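Local atomic coordinates of lipolytic enzyme, G-D-S-L family (Bacteroides thetaiotaomicron, PDB entry 7BR2), a protein that metabolises the drug diltiazem in a gut bacterium, acting as a serine esterase of the SGNH (GDSL) hydrolase family. Residues P15-E18 against G19-A22; N68-L71 against D72-F76; I162-Y165 against Q166-S169; L362-T365 against F366-A370. One frame throughout, in Å; residues are numbered along the deposited sequence.

Contact 1 of 4, residues P15-E18 against G19-A22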
# COMPACT_ATOMS: atom_id res chain seq x y z
N PRO A 15 7.85 -12.78 -1.07
CA PRO A 15 6.96 -12.09 -2.01
C PRO A 15 5.71 -12.91 -2.30
O PRO A 15 5.68 -14.13 -2.14
CB PRO A 15 7.82 -11.94 -3.28
CG PRO A 15 8.96 -12.91 -3.11
CD PRO A 15 9.19 -13.02 -1.65
N PHE A 16 4.66 -12.22 -2.73
CA PHE A 16 3.48 -12.92 -3.21
C PHE A 16 3.77 -13.54 -4.58
O PHE A 16 4.58 -13.02 -5.36
CB PHE A 16 2.28 -11.96 -3.29
CG PHE A 16 2.00 -11.21 -2.00
CD1 PHE A 16 2.05 -11.85 -0.78
CD2 PHE A 16 1.68 -9.85 -2.02
CE1 PHE A 16 1.78 -11.17 0.40
CE2 PHE A 16 1.41 -9.15 -0.84
CZ PHE A 16 1.47 -9.82 0.38
N LYS A 17 3.12 -14.66 -4.88
CA LYS A 17 3.29 -15.36 -6.15
C LYS A 17 1.92 -15.58 -6.81
O LYS A 17 0.88 -15.28 -6.21
CB LYS A 17 4.03 -16.70 -5.99
CG LYS A 17 3.22 -17.77 -5.29
CD LYS A 17 4.02 -19.08 -5.14
CE LYS A 17 3.24 -20.18 -4.38
NZ LYS A 17 2.03 -20.68 -5.13
N GLU A 18 1.93 -16.09 -8.04
CA GLU A 18 0.69 -16.20 -8.82
C GLU A 18 -0.39 -16.92 -8.03
O GLU A 18 -0.15 -17.95 -7.41
CB GLU A 18 0.95 -16.92 -10.14
CG GLU A 18 -0.30 -17.07 -11.03
CD GLU A 18 -1.04 -18.40 -10.88
OE1 GLU A 18 -2.29 -18.43 -11.02
OE2 GLU A 18 -0.38 -19.43 -10.61
N GLY A 19 -1.59 -16.34 -8.03
CA GLY A 19 -2.72 -16.97 -7.37
C GLY A 19 -2.87 -16.69 -5.89
O GLY A 19 -3.81 -17.21 -5.27
N ASP A 20 -1.97 -15.91 -5.29
CA ASP A 20 -2.06 -15.61 -3.87
C ASP A 20 -3.31 -14.78 -3.57
O ASP A 20 -3.84 -14.07 -4.42
CB ASP A 20 -0.80 -14.86 -3.41
CG ASP A 20 0.23 -15.78 -2.75
OD1 ASP A 20 -0.15 -16.84 -2.21
OD2 ASP A 20 1.44 -15.45 -2.82
N ARG A 21 -3.80 -14.94 -2.36
CA ARG A 21 -4.88 -14.13 -1.80
C ARG A 21 -4.34 -13.54 -0.51
O ARG A 21 -4.29 -14.21 0.53
CB ARG A 21 -6.13 -14.98 -1.58
CG ARG A 21 -6.64 -15.66 -2.86
CD ARG A 21 -7.69 -16.73 -2.56
NE ARG A 21 -8.92 -16.18 -1.98
CZ ARG A 21 -9.85 -15.51 -2.66
NH1 ARG A 21 -9.70 -15.26 -3.96
NH2 ARG A 21 -10.93 -15.07 -2.03
N ALA A 22 -3.85 -12.30 -0.58
CA ALA A 22 -3.19 -11.64 0.54
C ALA A 22 -4.19 -10.74 1.25
O ALA A 22 -4.61 -9.72 0.69
CB ALA A 22 -1.99 -10.83 0.04
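Gly-19 follows Glu-18 directly at the tip of a tight turn and has a positive phi of 86°. At these backbone angles a side chain would run into the carbonyl oxygen of Glu-18, which explains why glycine stands here in the third position of the turn. Asp-20 closes the turn twice. Its backbone N gives a hydrogen bond of 3.1 Å to Lys-17 O, the bond that defines the reversal. Its carboxylate then reaches back across the loop, and OD2 accepts a nearly straight bond from Lys-17 N at 2.8 Å (169°). The donor comes in on the anti side of OD2, well out of the carboxylate plane. An aspartate suits this place because its short arm carries one oxygen to the turn while the other, OD1, is held by Thr-81. The same OD2 lies 3.3 Å from Phe-16 CA, and the carboxylate stands almost perpendicular to the Phe-16 ring. Past Arg-21, where the strand begins, Ala-22 points back, and its CB sits over one face of the Phe-16 ring, 3.8 Å from the ring centroid, in a CH-pi contact for which a methyl is small enough. Tyr-43 and Met-84 add to the setting of the ring. Together this is a type II beta turn from Lys-17 to Asp-20, leading into strand 21-26 of the parallel sheet of the SGNH hydrolase fold.

Contact 2 of 4, residues N68-L71 against D72-F76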
# COMPACT_ATOMS: atom_id res chain seq x y z
N ASN A 68 -10.37 -10.55 16.45
CA ASN A 68 -10.60 -11.95 16.80
C ASN A 68 -12.06 -12.34 16.62
O ASN A 68 -12.34 -13.45 16.15
CB ASN A 68 -10.16 -12.21 18.24
CG ASN A 68 -10.38 -13.66 18.66
OD1 ASN A 68 -9.70 -14.56 18.17
ND2 ASN A 68 -11.37 -13.89 19.52
N LYS A 69 -12.99 -11.48 17.06
CA LYS A 69 -14.42 -11.77 16.88
C LYS A 69 -14.77 -12.04 15.42
O LYS A 69 -15.66 -12.85 15.13
CB LYS A 69 -15.31 -10.60 17.33
CG LYS A 69 -15.53 -10.34 18.79
CD LYS A 69 -16.59 -9.21 18.92
CE LYS A 69 -16.35 -8.15 17.85
NZ LYS A 69 -17.55 -7.40 17.38
N ARG A 70 -14.13 -11.33 14.49
CA ARG A 70 -14.56 -11.40 13.09
C ARG A 70 -13.67 -12.27 12.20
O ARG A 70 -13.88 -12.29 10.98
CB ARG A 70 -14.66 -10.00 12.48
CG ARG A 70 -13.36 -9.24 12.37
CD ARG A 70 -13.61 -7.89 11.71
NE ARG A 70 -12.54 -6.92 11.94
CZ ARG A 70 -11.55 -6.68 11.08
NH1 ARG A 70 -11.50 -7.33 9.92
NH2 ARG A 70 -10.63 -5.77 11.38
N LEU A 71 -12.68 -12.98 12.76
CA LEU A 71 -11.87 -13.88 11.94
C LEU A 71 -12.69 -14.84 11.06
O LEU A 71 -12.42 -14.97 9.86
CB LEU A 71 -10.92 -14.70 12.83
CG LEU A 71 -9.71 -13.97 13.40
CD1 LEU A 71 -8.85 -14.95 14.21
CD2 LEU A 71 -8.92 -13.32 12.30
N ASP A 72 -13.68 -15.54 11.63
CA ASP A 72 -14.41 -16.54 10.84
C ASP A 72 -15.18 -15.90 9.68
O ASP A 72 -15.09 -16.34 8.53
CB ASP A 72 -15.38 -17.34 11.70
CG ASP A 72 -14.72 -18.42 12.54
OD1 ASP A 72 -13.79 -19.08 12.04
OD2 ASP A 72 -15.16 -18.63 13.69
N GLY A 73 -15.97 -14.86 9.98
CA GLY A 73 -16.90 -14.28 9.02
C GLY A 73 -16.32 -13.24 8.09
O GLY A 73 -16.96 -12.88 7.09
N ASP A 74 -15.16 -12.69 8.41
CA ASP A 74 -14.63 -11.58 7.64
C ASP A 74 -13.22 -11.80 7.12
O ASP A 74 -12.87 -11.22 6.08
CB ASP A 74 -14.67 -10.30 8.51
CG ASP A 74 -14.21 -9.08 7.76
OD1 ASP A 74 -14.75 -8.85 6.65
OD2 ASP A 74 -13.38 -8.30 8.30
N ILE A 75 -12.43 -12.66 7.75
CA ILE A 75 -11.03 -12.86 7.38
C ILE A 75 -10.82 -14.25 6.78
O ILE A 75 -10.42 -14.38 5.62
CB ILE A 75 -10.11 -12.62 8.60
CG1 ILE A 75 -10.27 -11.19 9.10
CG2 ILE A 75 -8.67 -12.88 8.23
CD1 ILE A 75 -9.94 -10.13 8.08
N PHE A 76 -11.03 -15.30 7.57
CA PHE A 76 -10.90 -16.66 7.05
C PHE A 76 -11.91 -16.94 5.94
O PHE A 76 -11.70 -17.83 5.11
CB PHE A 76 -11.08 -17.67 8.19
CG PHE A 76 -10.04 -17.54 9.29
CD1 PHE A 76 -8.86 -16.84 9.07
CD2 PHE A 76 -10.26 -18.11 10.54
CE1 PHE A 76 -7.92 -16.72 10.07
CE2 PHE A 76 -9.32 -17.99 11.54
CZ PHE A 76 -8.14 -17.29 11.30
O HOH W 1 -14.04 -15.36 14.52
O HOH W 2 -16.78 -14.27 12.96
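Leu-71 O receives two backbone bonds where helix 64-75 widens into a pi-type turn: Phe-76 N at 2.7 Å and Ile-75 N at 3.1 Å. Phe-76 N meets the oxygen almost head-on, whereas Ile-75 N stands above the carbonyl plane. The helix is kinked just before, because the N atoms of Asp-72 and Gly-73 have no bond to the preceding turn. Water 1 joins Asn-68 O to Asp-72 N, and water 2 joins Lys-69 O to Gly-73 N, so solvent fills in for the missing helical bonds. Among the side chains, Leu-71 suits the apolar side of the helix: CB lies over a face of the Phe-76 ring, 4.1 Å from its centroid, while CD2 packs on Ile-75 CB. Ile-75 and Leu-71 both also touch Leu-25 of strand 21-26, which fastens this helix to the parallel sheet. Arg-70 and Asp-74 run alongside each other, pointing the same way. The arginine chain, extended from CG to NE, is long enough to serve several partners: NE pairs with Asp-62, and NH1 also bonds Gly-57 O. Across the contact, NH1 forms a salt bridge of 2.7 Å with Asp-74 OD2, meeting that oxygen nearly along its C-O bond, though the hydrogen bond is bent and the oxygen tilted out of the guanidinium plane.

Contact 3 of 4, residues I162-Y165 against Q166-S169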
# COMPACT_ATOMS: atom_id res chain seq x y z
N ILE A 162 3.50 -3.99 22.24
CA ILE A 162 2.64 -4.93 21.53
C ILE A 162 3.36 -5.49 20.31
O ILE A 162 3.31 -6.70 20.03
CB ILE A 162 1.30 -4.25 21.16
CG1 ILE A 162 0.56 -3.79 22.42
CG2 ILE A 162 0.42 -5.21 20.36
CD1 ILE A 162 -0.66 -2.94 22.16
N ILE A 163 4.07 -4.64 19.58
CA ILE A 163 4.78 -5.10 18.39
C ILE A 163 5.88 -6.09 18.76
O ILE A 163 6.11 -7.06 18.03
CB ILE A 163 5.32 -3.90 17.60
CG1 ILE A 163 4.15 -3.06 17.10
CG2 ILE A 163 6.20 -4.38 16.46
CD1 ILE A 163 4.52 -1.83 16.35
N GLU A 164 6.55 -5.89 19.89
CA GLU A 164 7.55 -6.86 20.33
C GLU A 164 6.91 -8.19 20.70
O GLU A 164 7.48 -9.26 20.43
CB GLU A 164 8.37 -6.31 21.50
CG GLU A 164 9.76 -5.78 21.13
CD GLU A 164 10.55 -6.74 20.22
OE1 GLU A 164 10.90 -7.86 20.68
OE2 GLU A 164 10.85 -6.38 19.05
N TYR A 165 5.73 -8.15 21.33
CA TYR A 165 5.03 -9.40 21.57
C TYR A 165 4.70 -10.10 20.25
O TYR A 165 4.83 -11.33 20.14
CB TYR A 165 3.76 -9.16 22.38
CG TYR A 165 3.23 -10.45 22.95
CD1 TYR A 165 2.45 -11.31 22.17
CD2 TYR A 165 3.51 -10.83 24.25
CE1 TYR A 165 1.97 -12.50 22.67
CE2 TYR A 165 3.03 -12.02 24.76
CZ TYR A 165 2.26 -12.85 23.97
OH TYR A 165 1.78 -14.04 24.47
N GLN A 166 4.29 -9.33 19.24
CA GLN A 166 4.08 -9.90 17.91
C GLN A 166 5.35 -10.56 17.38
O GLN A 166 5.31 -11.69 16.88
CB GLN A 166 3.61 -8.83 16.94
CG GLN A 166 2.16 -8.49 16.99
CD GLN A 166 1.81 -7.47 15.94
OE1 GLN A 166 2.08 -6.28 16.10
NE2 GLN A 166 1.22 -7.94 14.84
N ARG A 167 6.48 -9.84 17.44
CA ARG A 167 7.74 -10.35 16.90
C ARG A 167 8.10 -11.69 17.54
O ARG A 167 8.45 -12.65 16.85
CB ARG A 167 8.86 -9.32 17.09
CG ARG A 167 10.20 -9.67 16.42
CD ARG A 167 11.40 -8.83 16.95
NE ARG A 167 11.29 -7.38 16.72
CZ ARG A 167 11.72 -6.75 15.62
NH1 ARG A 167 12.30 -7.43 14.63
NH2 ARG A 167 11.59 -5.43 15.50
N GLU A 168 8.00 -11.77 18.87
CA GLU A 168 8.39 -13.00 19.55
C GLU A 168 7.41 -14.13 19.28
O GLU A 168 7.83 -15.29 19.15
CB GLU A 168 8.54 -12.73 21.05
CG GLU A 168 9.56 -11.64 21.31
CD GLU A 168 9.57 -11.11 22.73
OE1 GLU A 168 8.78 -11.61 23.56
OE2 GLU A 168 10.36 -10.17 23.00
N SER A 169 6.11 -13.83 19.17
CA SER A 169 5.16 -14.86 18.76
C SER A 169 5.51 -15.40 17.38
O SER A 169 5.49 -16.62 17.15
CB SER A 169 3.73 -14.30 18.80
OG SER A 169 2.78 -15.28 18.39
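The bend of Glu-164 at chi2 (-47°) and that of Arg-167 at chi3 (-62°) bring their charged ends together one helical turn apart. Arg-167 first sets out with CG trans to its own N, and the later bend swings NE round to the glutamate. Arg-167 NE then gives Glu-164 OE2 a salt-bridging hydrogen bond of 2.6 Å. It arrives on the syn side of the oxygen, and the carboxylate and guanidinium are nearly coplanar, 16° apart. The arginine is engaged through NE, at the edge of its flat group, with CD 3.3 Å from the same OE2. The other glutamate oxygen, OE1, faces a like charge: Glu-168 OE2 lies 3.3 Å away, and the two carboxylates are turned steeply against each other.

Beneath these polar ends runs regular alpha-helical bonding within helix 155-173, the crossover helix between strands 131-136 and 176-179. Gln-166 N bonds to Ile-162 O at 2.9 Å, and Ser-169 N to Tyr-165 O at 3.0 Å. Residue types divide by side. Ile-163 suits the side that packs on Phe-177 of strand 176-179, and the ring of Tyr-165 leans on Tyr-110 and Ile-114 of helix 102-125. Ser-169 is small enough for a buried place, where Glu-121 binds its hydroxyl. Three ionisable side chains therefore share the more open side of the helix. The positive charge of Arg-167 probably offsets part of the strain between the two glutamates, whose closeness could otherwise raise the proton affinity of one of them.

Contact 4 of 4, residues L362-T365 against F366-A370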
# COMPACT_ATOMS: atom_id res chain seq x y z
N LEU A 362 -14.74 0.85 -4.29
CA LEU A 362 -15.77 -0.18 -4.19
C LEU A 362 -15.51 -1.09 -2.98
O LEU A 362 -16.41 -1.35 -2.15
CB LEU A 362 -15.79 -1.00 -5.48
CG LEU A 362 -16.51 -0.33 -6.65
CD1 LEU A 362 -16.22 -1.06 -7.99
CD2 LEU A 362 -17.99 -0.24 -6.39
N GLU A 363 -14.25 -1.52 -2.83
CA GLU A 363 -13.92 -2.37 -1.68
C GLU A 363 -14.22 -1.66 -0.37
O GLU A 363 -14.70 -2.29 0.59
CB GLU A 363 -12.46 -2.81 -1.75
CG GLU A 363 -12.12 -3.90 -0.74
CD GLU A 363 -10.65 -4.33 -0.76
OE1 GLU A 363 -9.80 -3.55 -1.26
OE2 GLU A 363 -10.37 -5.46 -0.29
N ARG A 364 -13.99 -0.35 -0.30
CA ARG A 364 -14.32 0.38 0.93
C ARG A 364 -15.80 0.29 1.24
O ARG A 364 -16.19 0.21 2.42
CB ARG A 364 -13.91 1.85 0.83
CG ARG A 364 -12.41 2.10 1.09
CD ARG A 364 -12.17 2.99 2.31
NE ARG A 364 -12.71 2.41 3.54
CZ ARG A 364 -13.86 2.79 4.10
NH1 ARG A 364 -14.27 2.21 5.21
NH2 ARG A 364 -14.60 3.72 3.52
N THR A 365 -16.66 0.30 0.22
CA THR A 365 -18.09 0.14 0.55
C THR A 365 -18.34 -1.22 1.18
O THR A 365 -19.12 -1.34 2.14
CB THR A 365 -18.99 0.33 -0.68
OG1 THR A 365 -18.94 -0.81 -1.54
CG2 THR A 365 -18.60 1.58 -1.44
N PHE A 366 -17.61 -2.25 0.72
CA PHE A 366 -17.73 -3.54 1.40
C PHE A 366 -17.22 -3.47 2.84
O PHE A 366 -17.75 -4.16 3.73
CB PHE A 366 -16.98 -4.63 0.62
CG PHE A 366 -17.77 -5.19 -0.54
CD1 PHE A 366 -17.77 -4.54 -1.77
CD2 PHE A 366 -18.48 -6.38 -0.41
CE1 PHE A 366 -18.49 -5.05 -2.85
CE2 PHE A 366 -19.20 -6.90 -1.49
CZ PHE A 366 -19.20 -6.22 -2.72
N ARG A 367 -16.22 -2.63 3.11
CA ARG A 367 -15.71 -2.49 4.48
C ARG A 367 -16.73 -1.80 5.39
O ARG A 367 -16.84 -2.12 6.58
CB ARG A 367 -14.39 -1.70 4.50
CG ARG A 367 -13.20 -2.34 3.78
CD ARG A 367 -13.20 -3.84 3.91
NE ARG A 367 -12.86 -4.26 5.26
CZ ARG A 367 -13.19 -5.44 5.77
NH1 ARG A 367 -12.83 -5.74 7.01
NH2 ARG A 367 -13.88 -6.30 5.04
N GLU A 368 -17.46 -0.82 4.85
CA GLU A 368 -18.55 -0.20 5.61
C GLU A 368 -19.63 -1.23 5.94
O GLU A 368 -20.16 -1.28 7.06
CB GLU A 368 -19.15 0.97 4.82
CG GLU A 368 -18.18 2.12 4.53
CD GLU A 368 -17.95 3.01 5.75
OE1 GLU A 368 -18.81 3.03 6.64
OE2 GLU A 368 -16.90 3.68 5.83
N TYR A 369 -19.94 -2.09 4.97
CA TYR A 369 -20.91 -3.14 5.27
C TYR A 369 -20.38 -4.05 6.38
O TYR A 369 -21.13 -4.40 7.31
CB TYR A 369 -21.23 -3.92 3.99
CG TYR A 369 -21.86 -5.28 4.21
CD1 TYR A 369 -23.23 -5.41 4.48
CD2 TYR A 369 -21.09 -6.44 4.13
CE1 TYR A 369 -23.81 -6.67 4.67
CE2 TYR A 369 -21.66 -7.69 4.32
CZ TYR A 369 -23.02 -7.80 4.59
OH TYR A 369 -23.57 -9.06 4.77
N ALA A 370 -19.09 -4.40 6.33
CA ALA A 370 -18.50 -5.23 7.37
C ALA A 370 -18.58 -4.57 8.75
O ALA A 370 -18.77 -5.26 9.76
CB ALA A 370 -17.05 -5.58 7.03
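Arg-364 and Glu-368, one helical turn apart, form the charged link of this part of helix 344-377. The arginine grips a single oxygen, Glu-368 OE2, with two nitrogens: NH1 at 3.1 Å and NH2 at 3.3 Å. OE2 lies in the guanidinium plane, but the carboxylate is turned almost perpendicular to it (86°), so NH1 comes from above the carboxylate and NH2 uses the anti lone pair. Bends at chi2 and chi3 curl the long arginine chain back to make this end-on grip possible. Both partners have a further mate: Asp-31 takes Arg-364 NH1, and Arg-407 takes Glu-368 OE1.

Hydrogen bonding of the backbone is alpha-helical, with Glu-368 N to Arg-364 O at 2.9 Å and Tyr-369 N to Thr-365 O at 3.0 Å. Leu-362 O carries a second donor besides Phe-366 N: the hydroxyl of Thr-365 donates to it at 2.7 Å, in the carbonyl plane and on a lone pair. Threonine fits here because its chi1 of 75° folds OG1 back on the preceding turn, which satisfies the hydroxyl inside the helix.

Van der Waals contacts make up the rest. The Phe-366 ring presents its edge to Leu-362 O, with CD1 3.5 Å from that oxygen, and touches Arg-423 and Met-414 on the neighbouring helices. Arg-367 lays its CG near Glu-363 O, and its NE bonds Gly-58 O. Alternating acids and bases thus run from Asp-31 through Arg-364 and Glu-368 to Arg-407, an arrangement that probably favours the charged forms of Arg-364 and Glu-368.

How the contacts relate
Contacts 2 and 4 meet directly, their centres 15 Å apart: Arg-367 NH1 of contact 4 forms a salt bridge with Asp-74 OD2 of contact 2 at 2.9 Å. Asp-74 OD2 thereby serves two arginines, whose NH1 atoms (Arg-70 and Arg-367) are 3.6 Å apart, and its negative charge probably eases their closeness. This ties helix 344-377 to the hydrolase fold. Contact 1 leads into the strand 21-26 on which contact 2 packs, though their nearest atoms stay about 8 Å apart. Contact 3 lies about 12 Å from contact 2 at nearest atoms. Ser-28, probably the nucleophile of a triad with His-207 and Asp-204, follows strand 21-26; Asp-31, a partner of contact 4, lies three residues further on.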